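Local coordinates for transcriptional regulator (PDB 4KWA), which probably acts as a DNA-binding transcriptional repressor of the TetR family and binds a choline ion in its C-terminal regulatory domain, at residues T153-S156 and A157-G161; D50-L53 and E54-R58; E11-W14 and R15-R19; H23-I27 and H28-S32; D184-E187 and H188-E192. One frame throughout, in Å; residues are numbered along the deposited sequence.

Contact 1: T153-S156 and A157-G161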
# COMPACT_ATOMS: atom_id res chain seq x y z
N THR A 153 -0.90 15.54 -0.40
CA THR A 153 -0.43 14.44 0.51
C THR A 153 -1.56 13.61 0.98
O THR A 153 -1.53 12.36 0.88
CB THR A 153 0.35 15.01 1.69
OG1 THR A 153 1.66 15.38 1.22
CG2 THR A 153 0.59 13.96 2.76
N ARG A 154 -2.59 14.28 1.47
CA ARG A 154 -3.78 13.54 1.92
C ARG A 154 -4.50 12.82 0.83
O ARG A 154 -4.85 11.65 1.03
CB ARG A 154 -4.72 14.47 2.66
CG ARG A 154 -5.90 13.90 3.36
CD ARG A 154 -6.55 14.78 4.43
NE ARG A 154 -5.65 15.09 5.55
CZ ARG A 154 -5.86 15.92 6.56
NH1 ARG A 154 -4.88 16.04 7.51
NH2 ARG A 154 -6.99 16.58 6.64
N LEU A 155 -4.76 13.49 -0.31
CA LEU A 155 -5.50 12.82 -1.39
C LEU A 155 -4.75 11.61 -1.90
O LEU A 155 -5.38 10.52 -2.07
CB LEU A 155 -5.88 13.81 -2.49
CG LEU A 155 -6.66 13.21 -3.62
CD1 LEU A 155 -7.95 12.52 -3.14
CD2 LEU A 155 -6.92 14.32 -4.64
N SER A 156 -3.47 11.72 -2.13
CA SER A 156 -2.65 10.62 -2.60
C SER A 156 -2.60 9.43 -1.69
O SER A 156 -2.72 8.27 -2.14
CB SER A 156 -1.23 11.05 -2.95
OG SER A 156 -0.59 11.69 -1.93
N ALA A 157 -2.46 9.75 -0.41
CA ALA A 157 -2.50 8.74 0.64
C ALA A 157 -3.85 8.01 0.69
O ALA A 157 -3.86 6.72 0.77
CB ALA A 157 -2.08 9.30 1.98
N LEU A 158 -4.95 8.78 0.62
CA LEU A 158 -6.31 8.23 0.70
C LEU A 158 -6.51 7.27 -0.48
O LEU A 158 -6.99 6.16 -0.36
CB LEU A 158 -7.31 9.36 0.71
CG LEU A 158 -8.79 8.96 0.77
CD1 LEU A 158 -9.09 8.08 1.98
CD2 LEU A 158 -9.70 10.16 0.81
N ILE A 159 -6.09 7.74 -1.64
CA ILE A 159 -6.21 6.92 -2.81
C ILE A 159 -5.52 5.61 -2.68
O ILE A 159 -6.09 4.56 -3.02
CB ILE A 159 -5.74 7.66 -4.07
CG1 ILE A 159 -6.71 8.79 -4.44
CG2 ILE A 159 -5.45 6.63 -5.19
CD1 ILE A 159 -6.18 9.78 -5.44
N ASP A 160 -4.24 5.63 -2.31
CA ASP A 160 -3.46 4.36 -2.12
C ASP A 160 -4.09 3.39 -1.08
O ASP A 160 -4.22 2.20 -1.29
CB ASP A 160 -2.03 4.71 -1.74
CG ASP A 160 -1.24 5.24 -2.87
OD1 ASP A 160 -1.63 5.05 -4.02
OD2 ASP A 160 -0.22 5.79 -2.62
N GLY A 161 -4.53 3.93 0.04
CA GLY A 161 -5.20 3.17 1.04
C GLY A 161 -6.50 2.48 0.61
O GLY A 161 -6.79 1.34 0.98
O HOH W 1 -2.08 8.22 -4.94

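Contact 2: D50-L53 and E54-R58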
# COMPACT_ATOMS: atom_id res chain seq x y z
N ASP A 50 16.17 -6.14 -13.97
CA ASP A 50 16.14 -5.21 -15.09
C ASP A 50 14.86 -5.27 -15.85
O ASP A 50 14.41 -4.22 -16.35
CB ASP A 50 17.26 -5.39 -16.08
CG ASP A 50 18.47 -4.60 -15.70
OD1 ASP A 50 18.94 -4.76 -14.55
OD2 ASP A 50 18.89 -3.80 -16.55
N ILE A 51 14.28 -6.47 -16.02
CA ILE A 51 12.96 -6.56 -16.69
C ILE A 51 11.91 -5.72 -15.88
O ILE A 51 11.14 -4.96 -16.46
CB ILE A 51 12.46 -8.00 -16.86
CG1 ILE A 51 13.49 -8.78 -17.65
CG2 ILE A 51 11.07 -8.00 -17.57
CD1 ILE A 51 13.10 -10.22 -17.85
N LEU A 52 11.93 -5.83 -14.55
CA LEU A 52 10.97 -5.08 -13.71
C LEU A 52 11.21 -3.56 -13.87
O LEU A 52 10.27 -2.80 -14.16
CB LEU A 52 11.10 -5.44 -12.24
CG LEU A 52 10.21 -4.77 -11.17
CD1 LEU A 52 8.76 -4.90 -11.55
CD2 LEU A 52 10.43 -5.28 -9.78
N LEU A 53 12.48 -3.15 -13.79
CA LEU A 53 12.77 -1.73 -13.86
C LEU A 53 12.30 -1.16 -15.22
O LEU A 53 11.67 -0.08 -15.29
CB LEU A 53 14.27 -1.50 -13.63
CG LEU A 53 14.75 -0.08 -13.76
CD1 LEU A 53 14.26 0.65 -12.55
CD2 LEU A 53 16.29 -0.14 -13.86
N GLU A 54 12.63 -1.85 -16.30
CA GLU A 54 12.31 -1.29 -17.64
C GLU A 54 10.83 -1.37 -17.97
O GLU A 54 10.24 -0.49 -18.70
CB GLU A 54 13.19 -1.96 -18.70
CG GLU A 54 14.70 -1.70 -18.52
CD GLU A 54 15.07 -0.20 -18.54
OE1 GLU A 54 14.31 0.57 -19.19
OE2 GLU A 54 16.11 0.22 -17.94
N ALA A 55 10.19 -2.38 -17.38
CA ALA A 55 8.72 -2.53 -17.55
C ALA A 55 8.01 -1.40 -16.78
O ALA A 55 7.03 -0.80 -17.29
CB ALA A 55 8.23 -3.91 -16.99
N LEU A 56 8.57 -1.04 -15.66
CA LEU A 56 7.95 0.04 -14.84
C LEU A 56 8.15 1.36 -15.61
O LEU A 56 7.24 2.19 -15.69
CB LEU A 56 8.65 0.18 -13.51
CG LEU A 56 8.44 -0.97 -12.56
CD1 LEU A 56 9.39 -0.87 -11.38
CD2 LEU A 56 7.03 -0.96 -12.06
N ARG A 57 9.33 1.57 -16.14
CA ARG A 57 9.58 2.81 -16.85
C ARG A 57 8.62 2.96 -18.02
O ARG A 57 8.02 4.04 -18.24
CB ARG A 57 11.01 2.86 -17.35
CG ARG A 57 11.51 4.25 -17.74
CD ARG A 57 12.89 4.21 -18.38
NE ARG A 57 13.83 3.28 -17.71
CZ ARG A 57 14.47 3.52 -16.57
NH1 ARG A 57 15.35 2.64 -16.11
NH2 ARG A 57 14.29 4.67 -15.95
N ARG A 58 8.43 1.87 -18.76
CA ARG A 58 7.52 1.91 -19.91
C ARG A 58 6.08 2.17 -19.46
O ARG A 58 5.32 2.94 -20.07
CB ARG A 58 7.58 0.59 -20.75
CG ARG A 58 6.70 0.66 -22.00
CD ARG A 58 6.74 -0.70 -22.76
NE ARG A 58 5.59 -0.83 -23.66
CZ ARG A 58 4.43 -1.40 -23.36
NH1 ARG A 58 4.20 -1.94 -22.15
NH2 ARG A 58 3.47 -1.43 -24.29

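Contact 3: E11-W14 and R15-R19. With EDO (1,2-ethanediol), chain D.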
# COMPACT_ATOMS: atom_id res chain seq x y z
N GLU A 11 5.94 -5.77 -22.45
CA GLU A 11 4.47 -5.83 -22.34
C GLU A 11 4.00 -7.14 -21.73
O GLU A 11 3.15 -7.14 -20.83
CB GLU A 11 3.84 -5.65 -23.70
CG GLU A 11 2.36 -5.37 -23.58
CD GLU A 11 1.79 -4.70 -24.84
OE1 GLU A 11 2.58 -4.46 -25.79
OE2 GLU A 11 0.58 -4.37 -24.87
N THR A 12 4.60 -8.21 -22.18
CA THR A 12 4.32 -9.56 -21.68
C THR A 12 4.75 -9.67 -20.20
O THR A 12 3.93 -10.11 -19.34
CB THR A 12 4.96 -10.65 -22.60
OG1 THR A 12 4.40 -10.57 -23.91
CG2 THR A 12 4.73 -12.00 -22.07
N ALA A 13 6.00 -9.27 -19.89
CA ALA A 13 6.48 -9.28 -18.48
C ALA A 13 5.60 -8.50 -17.53
O ALA A 13 5.31 -9.00 -16.43
CB ALA A 13 7.93 -8.84 -18.36
N TRP A 14 5.11 -7.31 -17.93
CA TRP A 14 4.23 -6.50 -17.09
C TRP A 14 2.96 -7.19 -16.66
O TRP A 14 2.63 -7.29 -15.46
CB TRP A 14 3.83 -5.20 -17.81
CG TRP A 14 2.97 -4.26 -16.96
CD1 TRP A 14 1.57 -4.09 -16.97
CD2 TRP A 14 3.47 -3.33 -15.99
NE1 TRP A 14 1.22 -3.14 -16.02
CE2 TRP A 14 2.37 -2.64 -15.44
CE3 TRP A 14 4.74 -3.03 -15.53
CZ2 TRP A 14 2.51 -1.65 -14.44
CZ3 TRP A 14 4.90 -2.03 -14.54
CH2 TRP A 14 3.77 -1.34 -14.02
N ARG A 15 2.33 -7.82 -17.65
CA ARG A 15 1.11 -8.57 -17.45
C ARG A 15 1.29 -9.82 -16.55
O ARG A 15 0.52 -10.03 -15.60
CB ARG A 15 0.49 -8.88 -18.81
CG ARG A 15 -0.87 -9.60 -18.73
CD ARG A 15 -1.47 -9.88 -20.06
NE ARG A 15 -0.62 -10.52 -21.05
CZ ARG A 15 -0.02 -9.81 -21.98
NH1 ARG A 15 -0.18 -8.49 -21.96
NH2 ARG A 15 0.76 -10.35 -22.85
N LEU A 16 2.39 -10.55 -16.79
CA LEU A 16 2.72 -11.70 -15.99
C LEU A 16 3.06 -11.32 -14.53
O LEU A 16 2.59 -11.97 -13.58
CB LEU A 16 3.82 -12.50 -16.66
CG LEU A 16 3.57 -13.17 -18.02
CD1 LEU A 16 4.80 -13.95 -18.51
CD2 LEU A 16 2.36 -14.09 -17.81
N ILE A 17 3.79 -10.25 -14.39
CA ILE A 17 4.19 -9.75 -13.07
C ILE A 17 2.91 -9.31 -12.31
O ILE A 17 2.73 -9.59 -11.15
CB ILE A 17 5.19 -8.59 -13.24
CG1 ILE A 17 6.56 -9.13 -13.68
CG2 ILE A 17 5.35 -7.82 -11.90
CD1 ILE A 17 7.53 -8.11 -14.21
N ALA A 18 2.01 -8.62 -13.00
CA ALA A 18 0.74 -8.19 -12.40
C ALA A 18 -0.13 -9.32 -11.94
O ALA A 18 -0.65 -9.35 -10.81
CB ALA A 18 -0.01 -7.37 -13.42
N ARG A 19 -0.28 -10.33 -12.80
CA ARG A 19 -1.23 -11.39 -12.47
C ARG A 19 -0.70 -12.56 -11.68
O ARG A 19 -1.47 -13.27 -11.02
CB ARG A 19 -1.84 -11.84 -13.80
CG ARG A 19 -2.42 -10.63 -14.47
CD ARG A 19 -3.25 -10.95 -15.68
NE ARG A 19 -3.67 -9.71 -16.27
CZ ARG A 19 -4.38 -9.62 -17.40
NH1 ARG A 19 -4.70 -8.45 -17.90
NH2 ARG A 19 -4.74 -10.71 -18.05
C1 EDO D . -1.60 -13.49 -19.20
O1 EDO D . -0.60 -13.41 -20.37
C2 EDO D . -1.02 -13.29 -17.79
O2 EDO D . -1.11 -14.33 -16.74
O HOH W 2 1.78 -8.44 -24.44

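Contact 4: H23-I27 and H28-S32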
# COMPACT_ATOMS: atom_id res chain seq x y z
N HIS A 23 8.02 -12.41 -8.31
CA HIS A 23 8.93 -13.56 -7.91
C HIS A 23 8.50 -14.94 -8.43
O HIS A 23 9.26 -15.94 -8.34
CB HIS A 23 9.16 -13.53 -6.42
CG HIS A 23 9.91 -12.28 -5.97
ND1 HIS A 23 11.28 -12.12 -6.12
CD2 HIS A 23 9.48 -11.15 -5.36
CE1 HIS A 23 11.64 -10.94 -5.63
NE2 HIS A 23 10.57 -10.34 -5.14
N ASN A 24 7.27 -15.01 -8.91
CA ASN A 24 6.70 -16.22 -9.47
C ASN A 24 6.81 -16.23 -10.96
O ASN A 24 6.40 -17.18 -11.56
CB ASN A 24 5.25 -16.38 -9.06
CG ASN A 24 5.10 -16.41 -7.56
OD1 ASN A 24 5.84 -17.10 -6.92
ND2 ASN A 24 4.20 -15.62 -7.02
N VAL A 25 7.24 -15.15 -11.56
CA VAL A 25 7.44 -15.17 -12.99
C VAL A 25 8.86 -15.57 -13.37
O VAL A 25 9.82 -14.89 -13.01
CB VAL A 25 7.22 -13.79 -13.56
CG1 VAL A 25 7.66 -13.76 -15.01
CG2 VAL A 25 5.78 -13.40 -13.46
N ARG A 26 9.01 -16.64 -14.14
CA ARG A 26 10.28 -17.07 -14.58
C ARG A 26 10.52 -16.59 -15.99
O ARG A 26 9.58 -16.35 -16.76
CB ARG A 26 10.39 -18.63 -14.44
CG ARG A 26 10.46 -19.00 -12.97
CD ARG A 26 10.21 -20.44 -12.63
NE ARG A 26 10.28 -20.59 -11.17
CZ ARG A 26 9.26 -20.39 -10.32
NH1 ARG A 26 9.47 -20.55 -9.02
NH2 ARG A 26 8.03 -20.02 -10.74
N ILE A 27 11.76 -16.55 -16.39
CA ILE A 27 12.09 -16.10 -17.75
C ILE A 27 11.44 -16.99 -18.84
O ILE A 27 10.96 -16.49 -19.86
CB ILE A 27 13.60 -16.04 -17.99
CG1 ILE A 27 14.27 -15.05 -16.99
CG2 ILE A 27 13.94 -15.65 -19.45
CD1 ILE A 27 13.61 -13.69 -16.87
N HIS A 28 11.37 -18.29 -18.61
CA HIS A 28 10.78 -19.17 -19.63
C HIS A 28 9.27 -18.92 -19.76
O HIS A 28 8.70 -19.27 -20.73
CB HIS A 28 11.05 -20.64 -19.37
CG HIS A 28 10.06 -21.28 -18.45
ND1 HIS A 28 10.21 -21.31 -17.08
CD2 HIS A 28 8.89 -21.93 -18.71
CE1 HIS A 28 9.19 -21.93 -16.52
NE2 HIS A 28 8.36 -22.31 -17.49
N ASP A 29 8.64 -18.35 -18.73
CA ASP A 29 7.17 -18.02 -18.81
C ASP A 29 7.03 -16.93 -19.86
O ASP A 29 6.07 -16.91 -20.66
CB ASP A 29 6.66 -17.51 -17.48
CG ASP A 29 6.67 -18.55 -16.42
OD1 ASP A 29 6.28 -19.68 -16.75
OD2 ASP A 29 6.96 -18.22 -15.22
N ILE A 30 7.93 -15.96 -19.80
CA ILE A 30 7.92 -14.89 -20.81
C ILE A 30 8.24 -15.41 -22.20
O ILE A 30 7.51 -15.16 -23.18
CB ILE A 30 8.88 -13.77 -20.43
CG1 ILE A 30 8.50 -13.24 -19.09
CG2 ILE A 30 8.79 -12.59 -21.37
CD1 ILE A 30 9.58 -12.45 -18.36
N ALA A 31 9.28 -16.25 -22.29
CA ALA A 31 9.74 -16.79 -23.58
C ALA A 31 8.66 -17.67 -24.21
O ALA A 31 8.45 -17.58 -25.42
CB ALA A 31 11.02 -17.53 -23.39
N SER A 32 7.95 -18.46 -23.39
CA SER A 32 6.86 -19.34 -23.89
C SER A 32 5.69 -18.55 -24.45
O SER A 32 5.04 -18.92 -25.45
CB SER A 32 6.28 -20.18 -22.74
OG SER A 32 7.17 -21.23 -22.49
O HOH W 3 6.49 -20.39 -13.32

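Contact 5: D184-E187 and H188-E192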
# COMPACT_ATOMS: atom_id res chain seq x y z
N ASP A 184 -16.92 11.91 -2.48
CA ASP A 184 -17.38 12.54 -1.23
C ASP A 184 -16.30 13.40 -0.61
O ASP A 184 -16.55 14.45 -0.10
CB ASP A 184 -17.92 11.50 -0.25
CG ASP A 184 -19.29 10.94 -0.69
OD1 ASP A 184 -19.89 11.54 -1.62
OD2 ASP A 184 -19.79 9.93 -0.10
N PHE A 185 -15.08 12.92 -0.61
CA PHE A 185 -13.97 13.67 -0.03
C PHE A 185 -13.82 14.95 -0.87
O PHE A 185 -13.56 15.99 -0.32
CB PHE A 185 -12.68 12.82 -0.14
CG PHE A 185 -11.42 13.52 0.40
CD1 PHE A 185 -11.19 13.64 1.74
CD2 PHE A 185 -10.52 14.05 -0.45
CE1 PHE A 185 -10.10 14.34 2.23
CE2 PHE A 185 -9.40 14.78 0.04
CZ PHE A 185 -9.20 14.85 1.36
N ILE A 186 -13.78 14.84 -2.19
CA ILE A 186 -13.60 16.04 -3.04
C ILE A 186 -14.75 17.03 -2.75
O ILE A 186 -14.57 18.19 -2.42
CB ILE A 186 -13.60 15.68 -4.53
CG1 ILE A 186 -12.31 14.91 -4.86
CG2 ILE A 186 -13.79 16.91 -5.42
CD1 ILE A 186 -12.32 14.28 -6.23
N GLU A 187 -15.97 16.54 -2.87
CA GLU A 187 -17.10 17.45 -2.67
C GLU A 187 -17.13 18.11 -1.27
O GLU A 187 -17.60 19.23 -1.17
CB GLU A 187 -18.45 16.77 -3.04
CG GLU A 187 -18.58 16.36 -4.51
CD GLU A 187 -18.31 17.51 -5.51
OE1 GLU A 187 -18.96 18.57 -5.36
OE2 GLU A 187 -17.48 17.33 -6.46
N HIS A 188 -16.71 17.44 -0.19
CA HIS A 188 -16.80 18.04 1.15
C HIS A 188 -15.53 18.59 1.78
O HIS A 188 -15.57 19.31 2.76
CB HIS A 188 -17.45 17.02 2.09
CG HIS A 188 -18.78 16.57 1.60
ND1 HIS A 188 -19.12 15.24 1.47
CD2 HIS A 188 -19.82 17.27 1.09
CE1 HIS A 188 -20.34 15.15 0.97
NE2 HIS A 188 -20.78 16.37 0.72
N ASN A 189 -14.37 18.18 1.25
CA ASN A 189 -13.10 18.66 1.79
C ASN A 189 -12.35 19.56 0.91
O ASN A 189 -11.43 20.25 1.38
CB ASN A 189 -12.17 17.50 2.15
CG ASN A 189 -12.62 16.77 3.39
OD1 ASN A 189 -13.57 16.00 3.35
ND2 ASN A 189 -11.91 16.97 4.46
N ILE A 190 -12.63 19.50 -0.39
CA ILE A 190 -11.93 20.30 -1.39
C ILE A 190 -12.79 21.41 -1.97
O ILE A 190 -12.36 22.55 -2.03
CB ILE A 190 -11.32 19.44 -2.49
CG1 ILE A 190 -10.49 18.28 -1.89
CG2 ILE A 190 -10.46 20.25 -3.44
CD1 ILE A 190 -9.76 17.41 -2.86
N VAL A 191 -14.00 21.08 -2.41
CA VAL A 191 -14.88 22.04 -3.05
C VAL A 191 -15.36 23.11 -2.07
O VAL A 191 -15.77 22.80 -0.93
CB VAL A 191 -16.05 21.33 -3.76
CG1 VAL A 191 -17.16 22.31 -4.25
CG2 VAL A 191 -15.53 20.49 -4.89
N GLU A 192 -15.34 24.36 -2.57
CA GLU A 192 -15.73 25.60 -1.86
C GLU A 192 -17.24 25.65 -1.55
O GLU A 192 -18.05 25.68 -2.48
CB GLU A 192 -15.29 26.82 -2.74
CG GLU A 192 -15.51 28.23 -2.19
CD GLU A 192 -14.92 28.46 -0.82
OE1 GLU A 192 -14.02 29.27 -0.69
OE2 GLU A 192 -15.30 27.78 0.12

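Contact 1: T153-S156 and A157-G161
One turn of helix 148-168, a wall of the choline pocket in the C-terminal domain, joins Leu155 to Ile159 and Ser156 to Asp160. It illustrates how a single helix can serve a ligand site and a dimer interface at once. CD1 of Ile159 rests on the branch point of Leu155, 3.9 Å from CG, and the two side chains pass at a slant. With CG1 beside its own backbone N (chi1 -70°), Ile159 also lays that atom 3.2 Å from Leu155 O, the carbonyl that receives the Ile159 N-H at 2.9 Å. On the pocket side, Asp160 N donates to Ser156 O (3.1 Å, N-H...O 169°). Ser156 O also accepts a hydrogen bond from a water at 2.9 Å, which gives a weaker bond to Asp160 OD1 at 3.3 Å. The hydroxyl of Ser156 turns elsewhere, to Ala152 O and Tyr123 of the same chain, while Ala157 and Leu158 pack on Leu158 and Ala157 of the second subunit. Asp160 touches the bound choline, and Trp99, also of the pocket, packs against Ile159 and Asp160. The water thus links the Ser156 carbonyl to the carboxylate of Asp160, weakly on the carboxylate side, and the negative charge of that group, if present, would suit the cationic ligand it touches.

Contact 2: D50-L53 and E54-R58
Regular i to i+4 bonding carries the backbone from Asp50, Leu52 and Leu53 into Glu54, Leu56 and Arg57, with Leu56 N 2.9 Å from Leu52 O and Arg57 N 3.0 Å from Leu53 O. This is helix 48-71, which in TetR-type regulators runs from the DNA-binding head into the ligand-binding body, and its two flanks differ in character. On the apolar flank, Leu52 and Leu56 meet at a slant, CG of the first 4.0 Å from CD1 of the second. The methyls of Leu56 go on to Trp14 of helix 2-20 and to Val101 and Trp102 of helix 94-109, placing this turn at the junction of the two domains. On the other flank, Leu53 and Arg57 run side by side and point the same way, NH1 of Arg57 lying 3.6 Å from Leu53 CG. CG of Glu54, beside its own backbone N (chi1 -64°), comes 3.3 Å from Asp50 O, and a bend at chi2 then turns the carboxylate toward Arg57. There it receives the arginine side-on: NE reaches OE1 at 3.1 Å, almost straight (177°), and NH1 reaches OE2 at 3.1 Å as a salt bridge. Both oxygens lie in or near the guanidinium plane, yet the nitrogens approach from above the plane of the carboxylate, so the two flat groups are tilted rather than coplanar. Two bonds to two oxygens restrict rotation of the guanidinium, whose NH1 lies against Leu53 while the side chain also touches Leu118 of helix 113-139.

Contact 3: E11-W14 and R15-R19
Arg15 leaves the helix extended, CG anti to the backbone N (chi1 -176°), and then bends at chi3 (49°), which swings its guanidinium back across Thr12 at a slant. NH2 comes to 3.8 Å from Thr12 OG1 without bonding it directly. Instead, a water in the guanidinium plane accepts from NH2 at 2.7 Å and makes a long, weak bond to the threonine hydroxyl, whose stronger partner is Arg8 O. Another edge of the same flat group is used by NE, which donates to O1 of a 1,2-ethanediol at 3.0 Å (159°); the diol, probably from the crystallisation liquor, also lies against Leu16, its C2 3.5 Å from CD2. Beyond it, the guanidinium of Arg19 is laid with one face over CG of Arg15 and salt-bridged to Asp97. This is the first helix of the TetR-type DNA-binding domain, helix 2-20, and the turn shows how one such helix sorts its sides. The polar strip just traced contrasts with the methyls of Thr12 and Leu16, which run side by side toward helix 27-34, CG2 4.1 Å from CD1, with Ile30 packed on Leu16. Round the helix, Ala13 CB meets Ile17 CD1 at 4.2 Å. Trp14 projects to the far flank, where its indole packs on Ala55 and Leu56 of helix 48-71 and on Val101 of helix 94-109. Beneath the side chains, Leu16 N donates to Thr12 O at 3.0 Å, nearly in line with the carbonyl, whereas the step from Arg15 N to Glu11 O is stretched and weak.

Contact 4: H23-I27 and H28-S32
Asp29 reaches back along the chain to Arg26, and each of its atoms meets something on the way. CB sits 3.2 Å from Arg26 O, and CG, beside the aspartate's own backbone N (chi1 -67°), is directed toward the residue ahead of the helix. At the tip, OD2 accepts the Arg26 N-H at 2.8 Å in a nearly straight bond (168°), met on the anti side and somewhat out of the carboxylate plane. A water donates to Asp29 OD2 at 2.9 Å and accepts from Arg26 NH2, linking the arginine's far end to the carboxylate. OD1, the other branch, stands 3.4 Å above one face of the His28 ring, toward its rim. In return Asp29 N donates to Arg26 O at 3.0 Å. Arg26 is the N-cap of helix 27-34, the first helix of the predicted helix-turn-helix, and bonding of the N-cap N-H by the N3 side chain is one half of a capping box. A hydrophobic staple accompanies it: Val25, just before the cap, and Ile30 cross at about a right angle with CG1 4.1 Å from CD1, both resting on Leu16 of helix 2-20. Within the same first turn, His28 O receives two donors from Ser32, one turn on, from opposite faces of its plane: the backbone N and OG, the hydroxyl at 3.0 Å.

Contact 5: D184-E187 and H188-E192
Ile186 O takes two donors at once, Ile190 N at 3.1 Å and Val191 N at 2.9 Å, and this doubling marks the wider pi-type turn in the last part of helix 175-190. The Val191 bond lies nearly in line with the carbonyl, whereas Ile190 N comes in at a steeper slant, a worked case of how an i to i+5 bond enters a helix while its i to i+4 neighbour persists. Directly around this turn, Ile186 touches both donors' side chains: CG1 lies 4.1 Å from Ile190 CD1 and CG2 lies 4.0 Å from Val191 CG2. Phe185, its CG anti to the backbone N (chi1 178°), brings its ring beside the next turn. CB of Asn189 sits over one face of that ring, 4.0 Å from the centroid and 19° off the normal, as a CH-pi contact, while CE2 at the rim meets Ile190 CD1 at 3.9 Å. Further out, the ring is packed on Leu151, Leu155 and Leu158 of helix 148-168 and on Arg154 of the second subunit, whose Asn189 packs on its counterpart here; the turn therefore belongs to the dimer interface formed by the last two helices. Arg144 fixes the chain next to it by bonding the carbonyl of Asn189. On the outer side Glu187 runs alongside Val191, its carboxylate salt-bridged to Arg78 through OE2, while OE1 stands 4.0 Å from Val191 CG2.

Along the chain the order is contact 3, contact 4, contact 2, contact 1, contact 5. The first three gather in the DNA-binding head: contacts 3 and 4 have centres about 10 Å apart, contacts 2 and 3 about 11 Å, and Ile51 of contact 2 packs on Ala13 of contact 3 and on Ile27 and Ile30 of contact 4. Contacts 1 and 5, centres about 14 Å apart, lie on the successive helices 148-168 and 175-190 of the C-terminal domain, joined through Phe185. Contacts 4 and 5 are farthest apart, centres about 45 Å. Helix 48-71 of contact 2 leads toward the choline-binding body, a route by which, as in other TetR-family regulators, ligand binding may influence DNA binding.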